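Local coordinates for protein gamma-glutamyltranspeptidase (Streptomyces lincolnensis, PDB 6J3A) that probably acts as an N-terminal-nucleophile enzyme of the gamma-glutamyltranspeptidase family, hydrolysing or transferring an amide-linked group, and is a homologue of LmbA, at residues G79-G84 against N471-G476; L460-L465 against G545-R550; G531-P536 against A604-G609. One frame throughout, in Å; residues are numbered along the deposited sequence.

Contact 1: G79-G84 against N471-G476; sequences GVAPAG and NSLTPG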
loop_
_atom_site.group_PDB
_atom_site.type_symbol
_atom_site.label_atom_id
_atom_site.label_comp_id
_atom_site.label_asym_id
_atom_site.label_seq_id
_atom_site.Cartn_x
_atom_site.Cartn_y
_atom_site.Cartn_z
ATOM N N GLY A 79 -15.847 -28.125 -3.341
ATOM C CA GLY A 79 -16.948 -28.983 -3.727
ATOM C C GLY A 79 -16.491 -30.349 -4.196
ATOM O O GLY A 79 -15.294 -30.583 -4.423
ATOM N N VAL A 80 -17.473 -31.231 -4.366
ATOM C CA VAL A 80 -17.241 -32.637 -4.736
ATOM C C VAL A 80 -17.545 -32.919 -6.210
ATOM O O VAL A 80 -18.172 -32.114 -6.903
ATOM C CB VAL A 80 -18.065 -33.623 -3.859
ATOM C CG1 VAL A 80 -17.603 -33.566 -2.411
ATOM C CG2 VAL A 80 -19.576 -33.379 -3.961
ATOM N N ALA A 81 -17.096 -34.085 -6.664
ATOM C CA ALA A 81 -17.486 -34.629 -7.959
ATOM C C ALA A 81 -18.987 -34.941 -7.983
ATOM O O ALA A 81 -19.566 -35.307 -6.946
ATOM C CB ALA A 81 -16.689 -35.881 -8.270
ATOM N N PRO A 82 -19.630 -34.781 -9.161
ATOM C CA PRO A 82 -21.049 -35.152 -9.205
ATOM C C PRO A 82 -21.270 -36.661 -9.076
ATOM O O PRO A 82 -20.378 -37.460 -9.386
ATOM C CB PRO A 82 -21.524 -34.630 -10.571
ATOM C CG PRO A 82 -20.495 -33.639 -11.008
ATOM C CD PRO A 82 -19.204 -34.045 -10.367
ATOM N N ALA A 83 -22.468 -37.021 -8.627
ATOM C CA ALA A 83 -22.900 -38.410 -8.480
ATOM C C ALA A 83 -22.612 -39.297 -9.713
ATOM O O ALA A 83 -22.295 -40.485 -9.561
ATOM C CB ALA A 83 -24.380 -38.447 -8.122
ATOM N N GLY A 84 -22.705 -38.720 -10.916
ATOM C CA GLY A 84 -22.412 -39.439 -12.177
ATOM C C GLY A 84 -20.991 -39.326 -12.742
ATOM O O GLY A 84 -20.730 -39.738 -13.883
ATOM N N ASN A 471 -6.608 -40.186 -4.881
ATOM C CA ASN A 471 -7.149 -39.099 -5.734
ATOM C C ASN A 471 -7.792 -39.578 -7.067
ATOM O O ASN A 471 -7.754 -38.870 -8.080
ATOM C CB ASN A 471 -6.019 -38.092 -6.036
ATOM C CG ASN A 471 -6.522 -36.766 -6.594
ATOM O OD1 ASN A 471 -7.603 -36.293 -6.241
ATOM N ND2 ASN A 471 -5.723 -36.160 -7.469
ATOM N N SER A 472 -8.376 -40.775 -7.053
ATOM C CA SER A 472 -9.173 -41.295 -8.163
ATOM C C SER A 472 -10.425 -40.461 -8.230
ATOM O O SER A 472 -11.006 -40.167 -7.186
ATOM C CB SER A 472 -9.597 -42.752 -7.908
ATOM O OG SER A 472 -8.528 -43.666 -8.092
ATOM N N LEU A 473 -10.846 -40.089 -9.439
ATOM C CA LEU A 473 -12.094 -39.356 -9.621
ATOM C C LEU A 473 -13.222 -40.177 -9.007
ATOM O O LEU A 473 -13.438 -41.329 -9.390
ATOM C CB LEU A 473 -12.363 -39.092 -11.100
ATOM C CG LEU A 473 -13.736 -38.482 -11.430
ATOM C CD1 LEU A 473 -13.928 -37.131 -10.749
ATOM C CD2 LEU A 473 -13.929 -38.363 -12.934
ATOM N N THR A 474 -13.909 -39.602 -8.029
ATOM C CA THR A 474 -14.873 -40.363 -7.244
ATOM C C THR A 474 -16.112 -39.523 -6.926
ATOM O O THR A 474 -15.992 -38.434 -6.365
ATOM C CB THR A 474 -14.243 -40.898 -5.934
ATOM O OG1 THR A 474 -13.036 -41.618 -6.231
ATOM C CG2 THR A 474 -15.195 -41.841 -5.219
ATOM N N PRO A 475 -17.309 -40.030 -7.278
ATOM C CA PRO A 475 -18.573 -39.359 -6.918
ATOM C C PRO A 475 -18.678 -39.032 -5.433
ATOM O O PRO A 475 -18.374 -39.881 -4.609
ATOM C CB PRO A 475 -19.638 -40.388 -7.292
ATOM C CG PRO A 475 -19.015 -41.208 -8.360
ATOM C CD PRO A 475 -17.538 -41.234 -8.098
ATOM N N GLY A 476 -19.073 -37.801 -5.113
ATOM C CA GLY A 476 -19.255 -37.351 -3.722
ATOM C C GLY A 476 -17.969 -37.045 -2.963
ATOM O O GLY A 476 -17.988 -36.875 -1.743
#
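Ala81 meets the Thr474-Gly476 corner with both its carbonyl and its methyl. The carbonyl O takes the N-H of Gly476 at 3.1 Å, in a fairly straight bond (162° at the hydrogen), although the donor stands above the carbonyl plane and not on a lone pair. The methyl turns toward the other segment, and CB rests on Thr474 O at 3.3 Å. The same CB touches Leu473 CD1 at 3.9 Å; Leu473 holds its CG anti to the backbone N (chi1 173°), and this carries the CD1 branch across to the methyl. On one side of this core, Val80 CG1 lies against Gly476 O at 3.4 Å, while its CB and CG2 approach the carbonyl carbon and CA of the same glycine. On the other, the Pro475 ring lies against two backbone oxygens: its CA makes a C-H...O contact with Pro82 O at 3.6 Å, and its CB sits 3.5 Å from Ala83 O.

Behind this first shell, the 471-476 segment is braced from within by Thr474 OG1, which donates to Ser472 O at 2.7 Å. Leu473 is also packed on Val87 and Tyr90 of helix 87-92, so one side chain links that helix to the contact. The 79-84 segment has its own supports, with Ala83 N bonded to Asp249 OD1 and the Val80 backbone bonded to that of Val108.

The touching parts of the two segments run nearly at right angles, so they meet at a corner instead of pairing at length. The arrangement is plain loop-to-loop packing in the gamma-glutamyltranspeptidase fold, joining the connection between strand 73-77 and helix 87-92 to the long connection that leads into strand 486-490.

Contact 2: L460-L465 against G545-R550; sequences LQMTWL and GSFYPR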
loop_
_atom_site.group_PDB
_atom_site.type_symbol
_atom_site.label_atom_id
_atom_site.label_comp_id
_atom_site.label_asym_id
_atom_site.label_seq_id
_atom_site.Cartn_x
_atom_site.Cartn_y
_atom_site.Cartn_z
ATOM N N LEU A 460 -12.099 -30.684 -10.921
ATOM C CA LEU A 460 -11.985 -32.135 -11.181
ATOM C C LEU A 460 -10.812 -32.501 -12.088
ATOM O O LEU A 460 -10.423 -33.663 -12.149
ATOM C CB LEU A 460 -13.285 -32.716 -11.751
ATOM C CG LEU A 460 -14.527 -32.522 -10.877
ATOM C CD1 LEU A 460 -15.754 -33.138 -11.522
ATOM C CD2 LEU A 460 -14.325 -33.130 -9.505
ATOM N N GLN A 461 -10.234 -31.513 -12.766
ATOM C CA GLN A 461 -9.029 -31.729 -13.564
ATOM C C GLN A 461 -7.854 -32.312 -12.798
ATOM O O GLN A 461 -6.962 -32.900 -13.399
ATOM C CB GLN A 461 -8.613 -30.448 -14.289
ATOM C CG GLN A 461 -7.786 -29.461 -13.492
ATOM C CD GLN A 461 -7.412 -28.268 -14.333
ATOM O OE1 GLN A 461 -6.440 -28.311 -15.095
ATOM N NE2 GLN A 461 -8.192 -27.199 -14.224
ATOM N N MET A 462 -7.859 -32.132 -11.481
ATOM C CA MET A 462 -6.780 -32.579 -10.613
ATOM C C MET A 462 -6.886 -34.030 -10.139
ATOM O O MET A 462 -5.919 -34.572 -9.605
ATOM C CB MET A 462 -6.699 -31.635 -9.417
ATOM C CG MET A 462 -6.629 -30.166 -9.831
ATOM S SD MET A 462 -5.953 -29.089 -8.564
ATOM C CE MET A 462 -5.631 -27.646 -9.554
ATOM N N THR A 463 -8.038 -34.658 -10.352
ATOM C CA THR A 463 -8.216 -36.082 -10.068
ATOM C C THR A 463 -7.571 -36.924 -11.160
ATOM O O THR A 463 -7.102 -36.407 -12.175
ATOM C CB THR A 463 -9.700 -36.458 -10.031
ATOM O OG1 THR A 463 -10.285 -36.170 -11.303
ATOM C CG2 THR A 463 -10.430 -35.690 -8.953
ATOM N N TRP A 464 -7.571 -38.232 -10.940
ATOM C CA TRP A 464 -7.081 -39.189 -11.922
ATOM C C TRP A 464 -8.186 -40.080 -12.472
ATOM O O TRP A 464 -9.038 -40.561 -11.715
ATOM C CB TRP A 464 -6.033 -40.076 -11.280
ATOM C CG TRP A 464 -4.771 -39.380 -10.921
ATOM C CD1 TRP A 464 -4.244 -39.243 -9.672
ATOM C CD2 TRP A 464 -3.854 -38.747 -11.821
ATOM N NE1 TRP A 464 -3.051 -38.570 -9.734
ATOM C CE2 TRP A 464 -2.782 -38.250 -11.040
ATOM C CE3 TRP A 464 -3.824 -38.561 -13.212
ATOM C CZ2 TRP A 464 -1.687 -37.570 -11.601
ATOM C CZ3 TRP A 464 -2.728 -37.885 -13.772
ATOM C CH2 TRP A 464 -1.679 -37.396 -12.959
ATOM N N LEU A 465 -8.143 -40.305 -13.789
ATOM C CA LEU A 465 -9.012 -41.273 -14.456
ATOM C C LEU A 465 -8.407 -42.680 -14.372
ATOM O O LEU A 465 -7.887 -43.230 -15.350
ATOM C CB LEU A 465 -9.254 -40.858 -15.908
ATOM C CG LEU A 465 -9.929 -39.503 -16.118
ATOM C CD1 LEU A 465 -10.207 -39.290 -17.590
ATOM C CD2 LEU A 465 -11.231 -39.370 -15.334
ATOM N N GLY A 545 2.290 -32.227 -12.116
ATOM C CA GLY A 545 1.491 -31.038 -11.856
ATOM C C GLY A 545 0.023 -31.371 -11.645
ATOM O O GLY A 545 -0.472 -32.374 -12.168
ATOM N N SER A 546 -0.658 -30.531 -10.871
ATOM C CA SER A 546 -2.095 -30.674 -10.614
ATOM C C SER A 546 -3.010 -30.351 -11.819
ATOM O O SER A 546 -4.159 -30.809 -11.850
ATOM C CB SER A 546 -2.498 -29.819 -9.405
ATOM O OG SER A 546 -2.053 -30.427 -8.199
ATOM N N PHE A 547 -2.493 -29.585 -12.791
ATOM C CA PHE A 547 -3.272 -29.044 -13.914
ATOM C C PHE A 547 -3.054 -29.808 -15.213
ATOM O O PHE A 547 -1.910 -30.156 -15.541
ATOM C CB PHE A 547 -2.896 -27.573 -14.149
ATOM C CG PHE A 547 -3.194 -26.691 -12.980
ATOM C CD1 PHE A 547 -4.491 -26.234 -12.759
ATOM C CD2 PHE A 547 -2.191 -26.335 -12.081
ATOM C CE1 PHE A 547 -4.778 -25.421 -11.673
ATOM C CE2 PHE A 547 -2.473 -25.530 -10.993
ATOM C CZ PHE A 547 -3.769 -25.077 -10.779
ATOM N N TYR A 548 -4.154 -30.044 -15.941
ATOM C CA TYR A 548 -4.141 -30.644 -17.281
ATOM C C TYR A 548 -3.162 -29.861 -18.139
ATOM O O TYR A 548 -3.268 -28.636 -18.141
ATOM C CB TYR A 548 -5.538 -30.528 -17.894
ATOM C CG TYR A 548 -5.623 -30.976 -19.331
ATOM C CD1 TYR A 548 -5.864 -32.308 -19.642
ATOM C CD2 TYR A 548 -5.455 -30.073 -20.385
ATOM C CE1 TYR A 548 -5.924 -32.739 -20.955
ATOM C CE2 TYR A 548 -5.521 -30.495 -21.707
ATOM C CZ TYR A 548 -5.761 -31.834 -21.986
ATOM O OH TYR A 548 -5.849 -32.299 -23.279
ATOM N N PRO A 549 -2.228 -30.493 -18.868
ATOM C CA PRO A 549 -2.087 -31.946 -19.095
ATOM C C PRO A 549 -1.177 -32.760 -18.129
ATOM O O PRO A 549 -0.724 -33.858 -18.497
ATOM C CB PRO A 549 -1.467 -31.976 -20.506
ATOM C CG PRO A 549 -0.560 -30.791 -20.503
ATOM C CD PRO A 549 -1.231 -29.737 -19.648
ATOM N N ARG A 550 -0.911 -32.240 -16.932
ATOM C CA ARG A 550 -0.300 -33.011 -15.821
ATOM C C ARG A 550 1.120 -33.549 -16.060
ATOM O O ARG A 550 1.455 -34.650 -15.594
ATOM C CB ARG A 550 -1.171 -34.215 -15.394
ATOM C CG ARG A 550 -2.666 -33.999 -15.283
ATOM C CD ARG A 550 -3.027 -33.147 -14.089
ATOM N NE ARG A 550 -2.779 -33.777 -12.793
ATOM C CZ ARG A 550 -3.657 -34.492 -12.091
ATOM N NH1 ARG A 550 -4.880 -34.748 -12.547
ATOM N NH2 ARG A 550 -3.297 -34.964 -10.906
#
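The guanidinium of Arg550 is sandwiched. One face lies on the six-membered ring of Trp464, centres 3.7 Å apart and planes 21° from parallel, a stacked cation-pi pair in which NH2 reaches toward the rim near CZ2. Over the opposite face come Met462 CA and, from Arg550's own segment, Ser546 O. The edge is used for bonding: NH1 donates to Thr463 O at 2.8 Å, and on the other side NE donates to Gly545 O, also at 2.8 Å, each acceptor close to the guanidinium plane. A weak bond from NH2 to Met462 O (3.0 Å) adds to these. Bends at chi2 (-71°) and chi3 (-68°) fold the chain back, which is how NE can grip the start of its own segment while the tip crosses to the other. The Trp464 indole is fixed in turn by NE1, bonded to Glu317.

Arg550 closes a type VIa beta turn, with a cis peptide bond before Pro549 and Arg550 N bonded to Phe547 O at 2.7 Å. The turn lies between strands 538-540 and 556-560, pinned to the 3-10 segment and loop after strand 454-455 in a buried part of the gamma-glutamyltranspeptidase fold. Gln461 holds it from across the contact: OE1 takes Tyr548 N at 3.0 Å on a lone pair in the amide plane. That amide stands perpendicular to the Phe547 ring, with OE1 near the ring's edge, and its NE2 is bonded to Thr458 O. Met462 runs alongside Phe547, its SD above the ring face in a distant Met-aromatic contact, 5.2 Å from the centroid. Nearer the backbone, Met462 CG lies 3.3 Å from Ser546 O.

Contact 3: G531-P536 against A604-G609; sequences GAIDAP and AANPRG
Ile533, on the last turn of helix 529-534, points its CB at the chain leaving strand 601-605. At CB the side chain forks. CG2, anti to the backbone N, lands on Asn606 CA at 3.5 Å and reaches Pro607 CD at 4.1 Å. The other branch goes through CG1 and, fully extended at chi2 (178°), ends in CD1, which touches the strand itself: Ala605 N at 3.6 Å and Ala604 CB at 3.7 Å. Phe513 of helix 506-519 also packs on this isoleucine.

The carbonyl of the same residue is gripped by Arg608, which extends straight from CG to NE. Both terminal nitrogens point at Ile533 O, NH1 at 3.1 Å and NH2 at 3.2 Å, and the oxygen lies in the guanidinium plane. NH1 also donates to Asn606 OD1 at 2.8 Å, a bond lying in the planes of both groups. That oxygen accepts Arg608 N as well, closing an Asx turn, so Asn606 steers both the backbone and the tip of the arginine. NE makes a salt bridge with Glu560. With a methionine here, Ile533 O would probably lose both of these donors and Glu560 its charged mate.

The second subunit comes close here: Pro607 packs on its Thr4, and Gly609 O makes a weak hydrogen bond to its Arg524. A guanidinium on a carbonyl at the C-terminal end of a helix is well placed to offset the partial negative charge expected there. Here it ties helix 529-534 to the end of strand 601-605, a helix-on-sheet junction consistent with the layered alpha-beta-beta-alpha sandwich of Ntn hydrolases.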
loop_
_atom_site.group_PDB
_atom_site.type_symbol
_atom_site.label_atom_id
_atom_site.label_comp_id
_atom_site.label_asym_id
_atom_site.label_seq_id
_atom_site.Cartn_x
_atom_site.Cartn_y
_atom_site.Cartn_z
ATOM N N GLY A 531 9.657 -7.963 4.406
ATOM C CA GLY A 531 11.013 -8.368 4.042
ATOM C C GLY A 531 11.052 -9.830 3.630
ATOM O O GLY A 531 11.831 -10.216 2.746
ATOM N N ALA A 532 10.209 -10.640 4.275
ATOM C CA ALA A 532 10.063 -12.053 3.924
ATOM C C ALA A 532 9.390 -12.211 2.559
ATOM O O ALA A 532 9.826 -13.013 1.743
ATOM C CB ALA A 532 9.284 -12.800 4.995
ATOM N N ILE A 533 8.348 -11.423 2.308
ATOM C CA ILE A 533 7.670 -11.415 1.012
ATOM C C ILE A 533 8.566 -10.926 -0.126
ATOM O O ILE A 533 8.634 -11.568 -1.170
ATOM C CB ILE A 533 6.402 -10.547 1.057
ATOM C CG1 ILE A 533 5.352 -11.230 1.947
ATOM C CG2 ILE A 533 5.862 -10.320 -0.351
ATOM C CD1 ILE A 533 4.052 -10.478 2.123
ATOM N N ASP A 534 9.196 -9.763 0.071
ATOM C CA ASP A 534 10.191 -9.211 -0.869
ATOM C C ASP A 534 11.301 -10.202 -1.170
ATOM O O ASP A 534 11.768 -10.262 -2.301
ATOM C CB ASP A 534 10.846 -7.931 -0.328
ATOM C CG ASP A 534 9.996 -6.674 -0.533
ATOM O OD1 ASP A 534 8.768 -6.760 -0.771
ATOM O OD2 ASP A 534 10.584 -5.576 -0.424
ATOM N N ALA A 535 11.717 -10.981 -0.171
ATOM C CA ALA A 535 12.836 -11.910 -0.339
ATOM C C ALA A 535 12.726 -12.710 -1.644
ATOM O O ALA A 535 11.624 -13.149 -2.017
ATOM C CB ALA A 535 12.936 -12.855 0.846
ATOM N N PRO A 536 13.863 -12.890 -2.348
ATOM C CA PRO A 536 13.884 -13.785 -3.494
ATOM C C PRO A 536 13.276 -15.130 -3.143
ATOM O O PRO A 536 13.650 -15.734 -2.129
ATOM C CB PRO A 536 15.378 -13.925 -3.813
ATOM C CG PRO A 536 15.971 -12.645 -3.353
ATOM C CD PRO A 536 15.182 -12.264 -2.127
ATOM N N ALA A 604 1.493 -7.238 5.477
ATOM C CA ALA A 604 2.371 -7.055 4.336
ATOM C C ALA A 604 1.686 -7.640 3.099
ATOM O O ALA A 604 0.655 -8.311 3.205
ATOM C CB ALA A 604 3.721 -7.707 4.578
ATOM N N ALA A 605 2.248 -7.346 1.931
ATOM C CA ALA A 605 1.720 -7.870 0.676
ATOM C C ALA A 605 2.757 -7.856 -0.435
ATOM O O ALA A 605 3.652 -7.016 -0.469
ATOM C CB ALA A 605 0.480 -7.100 0.244
ATOM N N ASN A 606 2.581 -8.799 -1.352
ATOM C CA ASN A 606 3.472 -9.000 -2.489
ATOM C C ASN A 606 3.435 -7.837 -3.482
ATOM O O ASN A 606 2.348 -7.392 -3.855
ATOM C CB ASN A 606 3.089 -10.293 -3.207
ATOM C CG ASN A 606 3.704 -10.393 -4.583
ATOM O OD1 ASN A 606 4.923 -10.536 -4.729
ATOM N ND2 ASN A 606 2.865 -10.292 -5.604
ATOM N N PRO A 607 4.621 -7.357 -3.918
ATOM C CA PRO A 607 4.681 -6.286 -4.901
ATOM C C PRO A 607 4.706 -6.749 -6.367
ATOM O O PRO A 607 4.509 -5.931 -7.266
ATOM C CB PRO A 607 5.992 -5.597 -4.547
ATOM C CG PRO A 607 6.869 -6.727 -4.144
ATOM C CD PRO A 607 5.979 -7.740 -3.481
ATOM N N ARG A 608 4.944 -8.039 -6.593
ATOM C CA ARG A 608 5.129 -8.577 -7.932
ATOM C C ARG A 608 3.795 -8.558 -8.669
ATOM O O ARG A 608 2.803 -9.060 -8.147
ATOM C CB ARG A 608 5.665 -10.007 -7.878
ATOM C CG ARG A 608 6.959 -10.196 -7.102
ATOM C CD ARG A 608 7.215 -11.667 -6.841
ATOM N NE ARG A 608 8.423 -11.901 -6.053
ATOM C CZ ARG A 608 8.527 -11.751 -4.734
ATOM N NH1 ARG A 608 7.487 -11.349 -3.998
ATOM N NH2 ARG A 608 9.688 -12.014 -4.138
ATOM N N GLY A 609 3.785 -7.961 -9.866
ATOM C CA GLY A 609 2.573 -7.799 -10.678
ATOM C C GLY A 609 1.756 -6.563 -10.325
ATOM O O GLY A 609 0.657 -6.396 -10.826
#

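Overall arrangement
Contacts 1 and 2 are neighbours, their centres 13 Å apart, and both draw on the long connection between strands 454-455 and 486-490. Asn471 joins them directly: its ND2 lies 2.7 Å from Met462 O and its O lies 2.9 Å from Trp464 N, both probable hydrogen bonds. Contact 3 stands apart, its centre 37 Å from that of contact 1, on the opposite side of the chain's centre, and 29 Å from that of contact 2, with nearest atoms about 17 Å away. In this family the nucleophilic threonine begins the processed chain, here probably just ahead of strand 424-428, and none of the three contacts contains that stretch.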